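Local coordinates for tRNA nucleotidyl transferase-related protein (Thermotoga maritima, PDB 3H38) that is the CCA-adding part of a longer class II enzyme and probably adds CCA to tRNA ends from CTP and ATP with magnesium, at residues E61-E66 with K84-S89; N21-L26 with I56-E61; P36-G41 with A135-L140; I3-S8 with G146-F151; E13-K18 with R45-G50. One frame throughout, in Å; residues are numbered along the deposited sequence.

In the fold
All five interactions lie in the N-terminal head, which carries the nucleotidyltransferase fold; the helical remainder of the chain takes no part. Interactions 1 to 4 reach one mixed sheet. Interaction 4 pairs its outermost strand 4-6 with strand 147-149. Interaction 3 follows two strands further in, with centres about 9 Å apart. Interaction 2 packs helix 17-32 on strand 56-60, neighbour of strand 37-40. Interaction 1 lies beyond, its centre about 24 Å from that of interaction 4. Interaction 5 joins the end of helix 8-14 and the turn after it to helix 42-49. Along the chain, interaction 4 encloses all the others. The N-terminal residues are built into the domain that carries the magnesium and nucleotide sites.

Interaction 1: residues E61-E66 with K84-S89; sequences EGNALE and KFMTAS
Met86 makes most of this contact, reaching across to Asn63, Ala64 and Leu65. Its chain bends at chi2 and again at chi3 (56°), and this folds the terminal methyl back onto the start of helix 64-72. There Met86 CE lies 3.5 Å from CG of Asn63, the two side chains crossing at about a right angle. Asn63 holds the N-cap position of that helix. With a glycine in place of Asn63, the Met86 methyl would probably lose the group it rests on, and a gap would open beside it. Met86 CE also meets CB of Ala64 at 4.1 Å and CG of Leu65 at 4.2 Å. The carbonyl O of Met86 sits 3.4 Å from Ala64 CB and accepts a hydrogen bond from Arg104. Thr87 turns its side chain away from the helix, to the side where the magnesium ligand Asp99 lies. Ala88 turns back, and its CB touches Leu65 CD2 at 4.0 Å. Strand 87-92 runs between strands 97-102 and 77-80 of the sheet. Thr102, on the first of these, bonds through its hydroxyl to Gly62 O and Ala64 N and so ties the turn before helix 64-72 to the sheet.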
# COMPACT_ATOMS: atom_id res chain seq x y z
N GLU A 61 -30.94 -6.60 -1.57
CA GLU A 61 -31.44 -7.86 -1.05
C GLU A 61 -32.23 -8.54 -2.18
O GLU A 61 -33.46 -8.46 -2.22
CB GLU A 61 -32.34 -7.68 0.16
CG GLU A 61 -31.64 -7.22 1.41
CD GLU A 61 -32.54 -7.38 2.62
OE1 GLU A 61 -32.31 -6.70 3.64
OE2 GLU A 61 -33.49 -8.19 2.53
N GLY A 62 -31.49 -9.16 -3.09
CA GLY A 62 -32.05 -9.87 -4.21
C GLY A 62 -30.93 -10.19 -5.15
O GLY A 62 -29.77 -10.12 -4.76
N ASN A 63 -31.27 -10.51 -6.40
CA ASN A 63 -30.29 -10.94 -7.39
C ASN A 63 -29.58 -9.74 -8.04
O ASN A 63 -30.19 -8.96 -8.76
CB ASN A 63 -30.98 -11.82 -8.44
CG ASN A 63 -30.02 -12.37 -9.49
OD1 ASN A 63 -29.82 -13.58 -9.58
ND2 ASN A 63 -29.42 -11.47 -10.29
N ALA A 64 -28.28 -9.60 -7.77
CA ALA A 64 -27.49 -8.48 -8.28
C ALA A 64 -27.61 -8.29 -9.80
O ALA A 64 -27.82 -7.17 -10.28
CB ALA A 64 -26.02 -8.64 -7.86
N LEU A 65 -27.51 -9.38 -10.54
CA LEU A 65 -27.65 -9.31 -11.99
C LEU A 65 -29.00 -8.85 -12.48
O LEU A 65 -29.07 -7.97 -13.28
CB LEU A 65 -27.29 -10.63 -12.65
CG LEU A 65 -25.87 -11.11 -12.45
CD1 LEU A 65 -25.25 -11.34 -13.78
CD2 LEU A 65 -25.06 -10.15 -11.66
N GLU A 66 -30.07 -9.45 -12.00
CA GLU A 66 -31.36 -8.93 -12.32
C GLU A 66 -31.36 -7.44 -12.23
O GLU A 66 -31.87 -6.77 -13.09
CB GLU A 66 -32.39 -9.35 -11.30
CG GLU A 66 -32.77 -10.75 -11.28
CD GLU A 66 -34.06 -10.94 -10.59
OE1 GLU A 66 -34.17 -11.82 -9.74
OE2 GLU A 66 -34.99 -10.18 -10.90
N LYS A 84 -17.44 -12.96 -8.34
CA LYS A 84 -17.70 -12.76 -6.91
C LYS A 84 -19.11 -13.28 -6.82
O LYS A 84 -19.87 -13.07 -7.73
CB LYS A 84 -17.61 -11.31 -6.54
CG LYS A 84 -17.41 -11.08 -5.06
CD LYS A 84 -16.01 -11.37 -4.63
CE LYS A 84 -15.75 -10.84 -3.27
NZ LYS A 84 -16.14 -9.45 -3.27
N PHE A 85 -19.49 -13.92 -5.74
CA PHE A 85 -20.67 -14.74 -5.77
C PHE A 85 -21.82 -14.10 -6.52
O PHE A 85 -22.41 -14.77 -7.34
CB PHE A 85 -21.04 -15.17 -4.33
CG PHE A 85 -22.51 -15.35 -4.09
CD1 PHE A 85 -23.21 -16.37 -4.67
CD2 PHE A 85 -23.18 -14.49 -3.25
CE1 PHE A 85 -24.54 -16.52 -4.43
CE2 PHE A 85 -24.52 -14.63 -3.02
CZ PHE A 85 -25.20 -15.64 -3.60
N MET A 86 -22.11 -12.84 -6.30
CA MET A 86 -23.09 -12.10 -7.10
C MET A 86 -22.71 -10.62 -7.20
O MET A 86 -23.16 -9.80 -6.42
CB MET A 86 -24.47 -12.21 -6.49
CG MET A 86 -25.07 -13.59 -6.55
SD MET A 86 -26.79 -13.50 -7.03
CE MET A 86 -26.64 -12.59 -8.57
N THR A 87 -21.90 -10.30 -8.19
CA THR A 87 -21.27 -9.01 -8.23
C THR A 87 -21.26 -8.50 -9.65
O THR A 87 -20.98 -9.23 -10.61
CB THR A 87 -19.85 -9.09 -7.65
OG1 THR A 87 -19.92 -9.14 -6.22
CG2 THR A 87 -19.03 -7.88 -8.06
N ALA A 88 -21.60 -7.23 -9.79
CA ALA A 88 -21.68 -6.64 -11.11
C ALA A 88 -21.22 -5.22 -10.98
O ALA A 88 -21.20 -4.67 -9.87
CB ALA A 88 -23.10 -6.70 -11.64
N SER A 89 -20.85 -4.62 -12.10
CA SER A 89 -20.53 -3.20 -12.15
C SER A 89 -21.11 -2.59 -13.42
O SER A 89 -20.89 -3.10 -14.51
CB SER A 89 -19.02 -3.00 -12.07
OG SER A 89 -18.53 -3.53 -10.85

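Interaction 2: residues N21-L26 with I56-E61; sequences NLFRLL and IDIVVE
Ile56 and Ile58, on strand 56-60 of the nucleotidyltransferase sheet, face Leu22, Phe23 and Leu26 of helix 17-32. The short helix and strand segments run nearly parallel, with 17° between their directions and axes 11.3 Å apart. Leu22 has CG anti to its own backbone N (chi1 -179°), which sends CD2 to within 4.0 Å of Ile56 CD1. Leu26 CD1 fits between the two isoleucines, 4.1 Å from Ile56 CD1 and 4.0 Å from Ile58 CG1. The Phe23 ring passes Ile56 with its CE1 4.1 Å from Ile56 CB, while Ile58 CD1 approaches that ring at its edge. Ile56 is poorly ordered, so its methyl positions are less certain. Phe43 also packs edge-to-face with Phe23. The isoleucines face the helix, while the magnesium ligand Asp57 between them points the other way. Only van der Waals contacts join helix and strand, so shape and burial hold them together.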
# COMPACT_ATOMS: atom_id res chain seq x y z
N ASN A 21 -29.51 12.15 -7.26
CA ASN A 21 -30.65 11.76 -8.08
C ASN A 21 -30.54 10.33 -8.58
O ASN A 21 -31.55 9.65 -8.77
CB ASN A 21 -30.85 12.73 -9.23
CG ASN A 21 -31.79 13.86 -8.86
OD1 ASN A 21 -32.57 13.76 -7.90
ND2 ASN A 21 -31.72 14.96 -9.63
N LEU A 22 -29.30 9.90 -8.79
CA LEU A 22 -28.96 8.54 -9.16
C LEU A 22 -29.30 7.54 -8.04
O LEU A 22 -29.97 6.54 -8.29
CB LEU A 22 -27.45 8.47 -9.44
CG LEU A 22 -26.89 7.13 -9.88
CD1 LEU A 22 -27.65 6.59 -11.06
CD2 LEU A 22 -25.41 7.27 -10.24
N PHE A 23 -28.80 7.81 -6.83
CA PHE A 23 -29.15 7.04 -5.65
C PHE A 23 -30.67 6.88 -5.61
O PHE A 23 -31.19 5.80 -5.34
CB PHE A 23 -28.65 7.71 -4.35
CG PHE A 23 -27.15 7.59 -4.11
CD1 PHE A 23 -26.47 6.41 -4.36
CD2 PHE A 23 -26.43 8.65 -3.59
CE1 PHE A 23 -25.11 6.29 -4.13
CE2 PHE A 23 -25.05 8.55 -3.36
CZ PHE A 23 -24.40 7.37 -3.63
N ARG A 24 -31.38 7.97 -5.90
CA ARG A 24 -32.85 7.95 -5.96
C ARG A 24 -33.37 6.97 -7.02
O ARG A 24 -34.15 6.06 -6.71
CB ARG A 24 -33.42 9.36 -6.13
CG ARG A 24 -33.30 10.22 -4.88
CD ARG A 24 -34.04 11.58 -4.98
NE ARG A 24 -34.33 12.13 -3.65
CZ ARG A 24 -33.70 13.19 -3.13
NH1 ARG A 24 -32.79 13.82 -3.87
NH2 ARG A 24 -34.00 13.62 -1.91
N LEU A 25 -32.88 7.09 -8.23
CA LEU A 25 -33.26 6.19 -9.28
C LEU A 25 -33.05 4.77 -8.92
O LEU A 25 -33.87 3.96 -9.18
CB LEU A 25 -32.41 6.44 -10.49
CG LEU A 25 -32.77 7.60 -11.36
CD1 LEU A 25 -32.56 7.14 -12.77
CD2 LEU A 25 -34.19 7.93 -11.10
N LEU A 26 -31.90 4.47 -8.34
CA LEU A 26 -31.55 3.12 -7.95
C LEU A 26 -32.56 2.60 -6.93
O LEU A 26 -33.00 1.44 -7.02
CB LEU A 26 -30.13 3.05 -7.41
CG LEU A 26 -28.99 3.33 -8.40
CD1 LEU A 26 -27.67 3.56 -7.69
CD2 LEU A 26 -28.85 2.21 -9.42
N ILE A 56 -19.61 4.78 -5.95
CA ILE A 56 -20.91 4.31 -5.52
C ILE A 56 -20.97 2.78 -5.39
O ILE A 56 -20.69 2.03 -6.33
CB ILE A 56 -22.02 4.86 -6.43
CG1 ILE A 56 -22.41 3.84 -7.49
CG2 ILE A 56 -21.58 6.18 -7.08
CD1 ILE A 56 -23.63 4.27 -8.26
N ASP A 57 -21.31 2.33 -4.19
CA ASP A 57 -21.19 0.93 -3.82
C ASP A 57 -22.54 0.42 -3.35
O ASP A 57 -22.96 0.73 -2.22
CB ASP A 57 -20.16 0.80 -2.69
CG ASP A 57 -19.51 -0.57 -2.65
OD1 ASP A 57 -20.13 -1.53 -3.14
OD2 ASP A 57 -18.38 -0.68 -2.13
N ILE A 58 -23.22 -0.38 -4.19
CA ILE A 58 -24.62 -0.76 -3.92
C ILE A 58 -24.86 -2.18 -3.45
O ILE A 58 -24.36 -3.14 -4.04
CB ILE A 58 -25.53 -0.52 -5.14
CG1 ILE A 58 -25.47 0.93 -5.58
CG2 ILE A 58 -26.96 -0.82 -4.78
CD1 ILE A 58 -25.84 1.87 -4.45
N VAL A 59 -25.65 -2.31 -2.38
CA VAL A 59 -26.07 -3.63 -1.91
C VAL A 59 -27.59 -3.88 -2.08
O VAL A 59 -28.43 -3.06 -1.67
CB VAL A 59 -25.59 -3.87 -0.46
CG1 VAL A 59 -26.01 -5.23 0.03
CG2 VAL A 59 -24.09 -3.75 -0.40
N VAL A 60 -27.94 -5.00 -2.71
CA VAL A 60 -29.37 -5.30 -2.90
C VAL A 60 -29.75 -6.57 -2.17
O VAL A 60 -28.94 -7.51 -2.08
CB VAL A 60 -29.79 -5.39 -4.39
CG1 VAL A 60 -29.58 -4.04 -5.11
CG2 VAL A 60 -29.01 -6.48 -5.08
N GLU A 61 -30.94 -6.60 -1.57
CA GLU A 61 -31.44 -7.86 -1.05
C GLU A 61 -32.23 -8.54 -2.18
O GLU A 61 -33.46 -8.46 -2.22
CB GLU A 61 -32.34 -7.68 0.16
CG GLU A 61 -31.64 -7.22 1.41
CD GLU A 61 -32.54 -7.38 2.62
OE1 GLU A 61 -32.31 -6.70 3.64
OE2 GLU A 61 -33.49 -8.19 2.53

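Interaction 3: residues P36-G41 with A135-L140; sequences PVYVVG and AMAIKL
Tyr38 places its ring with CG anti to the carbonyl carbon (chi1 -43°), and Lys139 sends out an extended chain, CG opposite its backbone N (chi1 -177°). The two side chains lie obliquely across one another: Tyr38 CD2 lies 3.8 Å from Lys139 CB, and Tyr38 CE2 lies 4.0 Å from Lys139 CG. The ammonium group goes on to a salt bridge with Asp144. Tyr38 OH probably hydrogen-bonds Glu61 OE1. A serine in place of Tyr38 would probably leave the Lys139 methylenes without the ring that lies along them and Glu61 without its phenol partner. Strands 37-40 and 137-139 are antiparallel neighbours inside the nucleotidyltransferase sheet. Val39 and Ile138 form a hydrogen-bonded pair, N to O at 2.9 Å both ways. Leu140 N reaches Val37 O at 2.6 Å. On the face with Tyr38, Val40 CG1 meets Ala137 CB. On the other face Val39 CG1 lies 3.8 Å from Ile138 CB, and Ile138 continues onto helix 42-49. Gly41, N-cap of that helix, gives its N-H to Met136 O at 3.1 Å.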
# COMPACT_ATOMS: atom_id res chain seq x y z
N PRO A 36 -34.88 -4.51 -1.81
CA PRO A 36 -34.39 -3.39 -0.98
C PRO A 36 -32.99 -2.96 -1.42
O PRO A 36 -32.13 -3.83 -1.55
CB PRO A 36 -34.36 -3.98 0.43
CG PRO A 36 -35.41 -5.11 0.38
CD PRO A 36 -35.25 -5.69 -1.00
N VAL A 37 -32.78 -1.67 -1.66
CA VAL A 37 -31.49 -1.15 -2.11
C VAL A 37 -30.78 -0.30 -1.05
O VAL A 37 -31.41 0.51 -0.38
CB VAL A 37 -31.64 -0.31 -3.38
CG1 VAL A 37 -30.28 -0.10 -4.01
CG2 VAL A 37 -32.54 -0.99 -4.36
N TYR A 38 -29.46 -0.47 -0.92
CA TYR A 38 -28.64 0.29 0.02
C TYR A 38 -27.27 0.71 -0.52
O TYR A 38 -26.60 -0.02 -1.26
CB TYR A 38 -28.35 -0.54 1.27
CG TYR A 38 -29.50 -1.32 1.84
CD1 TYR A 38 -29.85 -2.53 1.31
CD2 TYR A 38 -30.20 -0.85 2.95
CE1 TYR A 38 -30.89 -3.27 1.85
CE2 TYR A 38 -31.25 -1.57 3.49
CZ TYR A 38 -31.59 -2.78 2.94
OH TYR A 38 -32.62 -3.51 3.49
N VAL A 39 -26.81 1.88 -0.08
CA VAL A 39 -25.41 2.23 -0.23
C VAL A 39 -24.74 1.88 1.11
O VAL A 39 -25.35 2.04 2.18
CB VAL A 39 -25.23 3.71 -0.64
CG1 VAL A 39 -25.59 4.63 0.51
CG2 VAL A 39 -23.82 3.96 -1.14
N VAL A 40 -23.52 1.34 1.06
CA VAL A 40 -22.90 0.79 2.26
C VAL A 40 -21.44 1.20 2.44
O VAL A 40 -20.80 1.70 1.52
CB VAL A 40 -22.94 -0.75 2.23
CG1 VAL A 40 -24.37 -1.24 2.15
CG2 VAL A 40 -22.14 -1.26 1.04
N GLY A 41 -20.92 0.99 3.65
CA GLY A 41 -19.49 0.99 3.87
C GLY A 41 -18.79 2.33 3.99
O GLY A 41 -19.25 3.20 4.73
N ALA A 135 -19.54 -0.52 8.90
CA ALA A 135 -20.62 -1.52 8.87
C ALA A 135 -22.01 -0.88 8.84
O ALA A 135 -22.95 -1.33 9.48
CB ALA A 135 -20.50 -2.43 10.07
N MET A 136 -22.11 0.22 8.12
CA MET A 136 -23.31 1.02 8.15
C MET A 136 -23.88 1.13 6.75
O MET A 136 -23.17 1.03 5.74
CB MET A 136 -23.05 2.39 8.76
CG MET A 136 -22.93 2.35 10.27
SD MET A 136 -22.76 3.99 11.01
CE MET A 136 -21.07 4.43 10.52
N ALA A 137 -25.18 1.29 6.70
CA ALA A 137 -25.85 1.34 5.43
C ALA A 137 -26.87 2.48 5.42
O ALA A 137 -27.27 3.01 6.48
CB ALA A 137 -26.49 -0.03 5.11
N ILE A 138 -27.22 2.89 4.21
CA ILE A 138 -28.29 3.85 4.02
C ILE A 138 -29.18 3.29 2.93
O ILE A 138 -28.71 2.91 1.85
CB ILE A 138 -27.80 5.24 3.58
CG1 ILE A 138 -26.96 5.91 4.68
CG2 ILE A 138 -29.01 6.13 3.21
CD1 ILE A 138 -26.09 7.07 4.18
N LYS A 139 -30.45 3.23 3.23
CA LYS A 139 -31.40 2.59 2.35
C LYS A 139 -31.83 3.56 1.27
O LYS A 139 -32.16 4.71 1.57
CB LYS A 139 -32.61 2.12 3.16
CG LYS A 139 -33.63 1.38 2.34
CD LYS A 139 -34.57 0.64 3.26
CE LYS A 139 -35.45 -0.34 2.46
NZ LYS A 139 -36.61 -0.73 3.28
N LEU A 140 -31.85 3.09 0.03
CA LEU A 140 -32.24 3.94 -1.11
C LEU A 140 -33.69 3.84 -1.61
O LEU A 140 -34.10 4.66 -2.42
CB LEU A 140 -31.27 3.73 -2.27
CG LEU A 140 -29.82 3.98 -1.83
CD1 LEU A 140 -28.87 4.03 -3.02
CD2 LEU A 140 -29.73 5.28 -1.01
O HOH W 1 -20.32 2.63 7.36

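Interaction 4: residues I3-S8 with G146-F151; sequences IFRDVS and GLLIDF
Phe4, Arg5 and Asp6 pair with Ile149, Leu148 and Leu147 as an antiparallel ladder, which adds strand 4-6 to the outer edge of the nucleotidyltransferase sheet. Arg5 and Leu148 are the hydrogen-bonded pair. Leu148 N donates to Arg5 O at 2.7 Å, and Arg5 N donates to Leu148 O at 3.2 Å. Asp150 N to Ile3 O and Val7 N to Gly146 O (2.7 Å) close the two ends. On one face the Phe4 ring meets Ile149 CG1 edge-on, Phe4 CD2 to Ile149 CG1 3.8 Å, and Ile3 CG2 lies over the ring. That CG2 also touches Phe151 CD1 at 3.8 Å. On the other face Val7 CG1 packs on Leu148 CB. Gly146 has positive phi, and a side chain there would run into Ser8 OG. Asp6 OD2 accepts from Ser8 N at 3.1 Å, an Asx turn that leads into helix 8-14. Arg5 makes a cation-pi contact with Tyr155, and Asp150 binds the backbone N-H groups of Gly154 and Tyr155. The backbone bonds fix the register. The opposite charges of Arg5 and Asp150 stay 5.8 Å apart from Arg5 NH2 to Asp150 OD1. They are not in direct contact and are joined through a water, weakly on the arginine side; any attraction between them is probably modest.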
# COMPACT_ATOMS: atom_id res chain seq x y z
N ILE A 3 -30.59 2.69 16.23
CA ILE A 3 -30.21 2.02 15.04
C ILE A 3 -30.56 2.78 13.80
O ILE A 3 -29.75 2.98 12.95
CB ILE A 3 -30.81 0.66 15.04
CG1 ILE A 3 -30.51 0.02 16.37
CG2 ILE A 3 -30.31 -0.13 13.88
CD1 ILE A 3 -30.89 -1.33 16.43
N PHE A 4 -31.78 3.24 13.73
CA PHE A 4 -32.25 3.96 12.54
C PHE A 4 -32.35 5.47 12.75
O PHE A 4 -32.83 5.95 13.78
CB PHE A 4 -33.59 3.39 12.05
CG PHE A 4 -33.66 1.89 12.08
CD1 PHE A 4 -34.22 1.23 13.16
CD2 PHE A 4 -33.15 1.14 11.03
CE1 PHE A 4 -34.28 -0.15 13.19
CE2 PHE A 4 -33.21 -0.24 11.05
CZ PHE A 4 -33.78 -0.90 12.13
N ARG A 5 -31.87 6.21 11.76
CA ARG A 5 -31.71 7.65 11.86
C ARG A 5 -31.90 8.25 10.46
O ARG A 5 -31.48 7.68 9.47
CB ARG A 5 -30.32 7.93 12.41
CG ARG A 5 -29.95 9.37 12.53
CD ARG A 5 -28.51 9.52 13.03
NE ARG A 5 -28.19 8.59 14.12
CZ ARG A 5 -28.08 8.93 15.40
NH1 ARG A 5 -28.27 10.19 15.79
NH2 ARG A 5 -27.78 8.00 16.30
N ASP A 6 -32.58 9.39 10.37
CA ASP A 6 -32.87 9.98 9.06
C ASP A 6 -31.70 10.88 8.71
O ASP A 6 -31.51 11.92 9.35
CB ASP A 6 -34.15 10.80 9.15
CG ASP A 6 -34.60 11.36 7.80
OD1 ASP A 6 -35.65 12.04 7.77
OD2 ASP A 6 -33.93 11.12 6.77
N VAL A 7 -30.90 10.48 7.71
CA VAL A 7 -29.75 11.31 7.31
C VAL A 7 -29.96 11.98 5.96
O VAL A 7 -29.00 12.32 5.27
CB VAL A 7 -28.40 10.55 7.31
CG1 VAL A 7 -28.07 10.01 8.71
CG2 VAL A 7 -28.38 9.45 6.28
N SER A 8 -31.23 12.18 5.62
CA SER A 8 -31.65 12.79 4.37
C SER A 8 -31.11 14.17 4.14
O SER A 8 -30.65 14.48 3.05
CB SER A 8 -33.19 12.83 4.27
OG SER A 8 -33.64 11.59 3.78
N GLY A 146 -32.62 7.65 2.57
CA GLY A 146 -31.86 8.42 3.54
C GLY A 146 -31.89 7.89 4.96
O GLY A 146 -31.51 8.59 5.91
N LEU A 147 -32.34 6.64 5.11
CA LEU A 147 -32.37 5.97 6.41
C LEU A 147 -31.02 5.36 6.75
O LEU A 147 -30.54 4.46 6.07
CB LEU A 147 -33.45 4.86 6.44
CG LEU A 147 -33.67 4.30 7.85
CD1 LEU A 147 -34.05 5.40 8.85
CD2 LEU A 147 -34.70 3.20 7.88
N LEU A 148 -30.41 5.84 7.83
CA LEU A 148 -29.16 5.28 8.29
C LEU A 148 -29.57 4.00 9.02
O LEU A 148 -30.44 4.01 9.92
CB LEU A 148 -28.43 6.22 9.25
CG LEU A 148 -26.89 6.32 9.34
CD1 LEU A 148 -26.46 6.48 10.79
CD2 LEU A 148 -26.10 5.20 8.66
N ILE A 149 -28.97 2.90 8.60
CA ILE A 149 -29.15 1.66 9.33
C ILE A 149 -27.83 1.34 9.99
O ILE A 149 -26.83 1.05 9.31
CB ILE A 149 -29.57 0.52 8.43
CG1 ILE A 149 -30.98 0.77 7.89
CG2 ILE A 149 -29.51 -0.78 9.22
CD1 ILE A 149 -31.15 0.29 6.51
N ASP A 150 -27.84 1.44 11.31
CA ASP A 150 -26.62 1.30 12.08
C ASP A 150 -26.84 0.36 13.27
O ASP A 150 -27.25 0.77 14.35
CB ASP A 150 -26.11 2.67 12.51
CG ASP A 150 -24.93 2.58 13.46
OD1 ASP A 150 -24.86 3.42 14.35
OD2 ASP A 150 -24.11 1.65 13.33
N PHE A 151 -26.56 -0.91 13.04
CA PHE A 151 -26.91 -1.93 14.01
C PHE A 151 -25.89 -1.92 15.12
O PHE A 151 -26.19 -2.35 16.24
CB PHE A 151 -26.96 -3.33 13.33
CG PHE A 151 -28.08 -3.50 12.33
CD1 PHE A 151 -29.40 -3.63 12.76
CD2 PHE A 151 -27.81 -3.52 10.96
CE1 PHE A 151 -30.47 -3.79 11.85
CE2 PHE A 151 -28.87 -3.68 10.04
CZ PHE A 151 -30.21 -3.81 10.50
O HOH W 2 -27.08 5.01 15.09

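Interaction 5: residues E13-K18 with R45-G50; sequences ERVDPK and RDLLLG
Leu47 CD1 is the apolar meeting point, held 3.6 Å from Arg14 CB and 3.9 Å from Val15 CG2. Leu47 has CG anti to its backbone N (chi1 176°), which brings this methyl against Arg14 and Val15. Leu10 and Leu11 of helix 8-14 also touch the Leu47 side chain. The polar part is one hydrogen bond. Arg14 NH1 donates to Leu47 O at 3.3 Å, with an N-H...O angle of 145°. The arginine chain bends at chi2 and chi3 to get there. Leu47 O lies in the last turn of helix 42-49 and has a second donor, Gly50 N at 3.0 Å. Gly50 ends that helix in a Schellman motif, with positive phi. Its CA sits over one face of the Arg14 guanidinium, 3.6 Å from Arg14 NH1, where a side chain would be tight. The ionic part lies within helix 42-49 and does not meet 13-18. Arg45 grips Asp46 side-on, NE and NH2 both reaching Asp46 OD1. Arg45 NH1 donates to Asn134 OD1. Arg45 and Asn134 are both nucleotide-binding residues, so the carboxylate probably steadies the guanidinium at the nucleotide site.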
# COMPACT_ATOMS: atom_id res chain seq x y z
N GLU A 13 -27.18 17.91 1.64
CA GLU A 13 -26.13 18.87 1.91
C GLU A 13 -24.80 18.42 1.30
O GLU A 13 -24.21 19.13 0.49
CB GLU A 13 -25.97 19.11 3.41
CG GLU A 13 -25.13 20.35 3.67
CD GLU A 13 -24.29 20.31 4.95
OE1 GLU A 13 -24.79 19.83 5.99
OE2 GLU A 13 -23.13 20.77 4.90
N ARG A 14 -24.31 17.24 1.63
CA ARG A 14 -22.98 16.85 1.23
C ARG A 14 -22.78 16.22 -0.12
O ARG A 14 -21.72 16.28 -0.64
CB ARG A 14 -22.42 15.95 2.30
CG ARG A 14 -22.65 16.46 3.66
CD ARG A 14 -21.45 16.22 4.47
NE ARG A 14 -21.20 17.28 5.42
CZ ARG A 14 -21.02 17.08 6.71
NH1 ARG A 14 -21.05 15.85 7.20
NH2 ARG A 14 -20.81 18.09 7.52
N VAL A 15 -23.78 15.61 -0.69
CA VAL A 15 -23.59 14.83 -1.92
C VAL A 15 -23.97 15.62 -3.19
O VAL A 15 -24.98 16.34 -3.22
CB VAL A 15 -24.33 13.46 -1.85
CG1 VAL A 15 -23.81 12.47 -2.93
CG2 VAL A 15 -24.19 12.85 -0.45
N ASP A 16 -23.15 15.49 -4.23
CA ASP A 16 -23.46 16.09 -5.52
C ASP A 16 -24.87 15.67 -5.93
O ASP A 16 -25.22 14.51 -5.83
CB ASP A 16 -22.45 15.66 -6.59
CG ASP A 16 -22.63 16.40 -7.92
OD1 ASP A 16 -22.84 17.63 -7.89
OD2 ASP A 16 -22.55 15.75 -8.99
N PRO A 17 -25.68 16.63 -6.36
CA PRO A 17 -27.06 16.38 -6.75
C PRO A 17 -27.19 15.44 -7.95
O PRO A 17 -28.09 14.61 -7.96
CB PRO A 17 -27.57 17.78 -7.11
CG PRO A 17 -26.30 18.53 -7.48
CD PRO A 17 -25.35 18.07 -6.44
N LYS A 18 -26.30 15.52 -8.91
CA LYS A 18 -26.44 14.67 -10.05
C LYS A 18 -26.44 13.23 -9.60
O LYS A 18 -27.18 12.40 -10.09
CB LYS A 18 -25.31 14.94 -11.02
CG LYS A 18 -24.90 13.75 -11.80
CD LYS A 18 -25.22 13.89 -13.25
CE LYS A 18 -25.51 12.55 -13.84
NZ LYS A 18 -24.84 12.34 -15.16
N ARG A 45 -19.48 5.96 6.04
CA ARG A 45 -18.48 6.46 6.96
C ARG A 45 -18.04 7.87 6.55
O ARG A 45 -18.13 8.83 7.33
CB ARG A 45 -17.27 5.53 6.92
CG ARG A 45 -16.15 5.82 7.93
CD ARG A 45 -14.89 5.05 7.48
NE ARG A 45 -14.46 5.46 6.13
CZ ARG A 45 -13.96 4.65 5.21
NH1 ARG A 45 -13.79 3.34 5.46
NH2 ARG A 45 -13.63 5.14 4.02
N ASP A 46 -17.60 7.98 5.30
CA ASP A 46 -17.08 9.22 4.75
C ASP A 46 -18.12 10.33 4.78
O ASP A 46 -17.83 11.45 5.21
CB ASP A 46 -16.50 8.97 3.35
CG ASP A 46 -15.25 8.06 3.39
OD1 ASP A 46 -14.60 7.97 4.46
OD2 ASP A 46 -14.90 7.42 2.37
N LEU A 47 -19.36 10.02 4.39
CA LEU A 47 -20.44 11.01 4.46
C LEU A 47 -20.54 11.60 5.87
O LEU A 47 -20.57 12.82 6.04
CB LEU A 47 -21.80 10.41 4.03
CG LEU A 47 -23.02 11.34 4.18
CD1 LEU A 47 -22.95 12.47 3.18
CD2 LEU A 47 -24.32 10.58 4.00
N LEU A 48 -20.58 10.73 6.87
CA LEU A 48 -20.79 11.18 8.25
C LEU A 48 -19.56 11.96 8.78
O LEU A 48 -19.71 12.90 9.56
CB LEU A 48 -21.13 9.99 9.15
CG LEU A 48 -22.47 9.28 8.86
CD1 LEU A 48 -22.61 8.01 9.66
CD2 LEU A 48 -23.68 10.19 9.14
N LEU A 49 -18.36 11.57 8.35
CA LEU A 49 -17.14 12.33 8.68
C LEU A 49 -17.00 13.60 7.86
O LEU A 49 -16.14 14.43 8.13
CB LEU A 49 -15.86 11.48 8.50
CG LEU A 49 -15.71 10.39 9.58
CD1 LEU A 49 -14.62 9.40 9.22
CD2 LEU A 49 -15.50 11.02 10.98
N GLY A 50 -17.87 13.75 6.86
CA GLY A 50 -17.79 14.87 5.96
C GLY A 50 -16.55 14.78 5.09
O GLY A 50 -15.86 15.78 4.86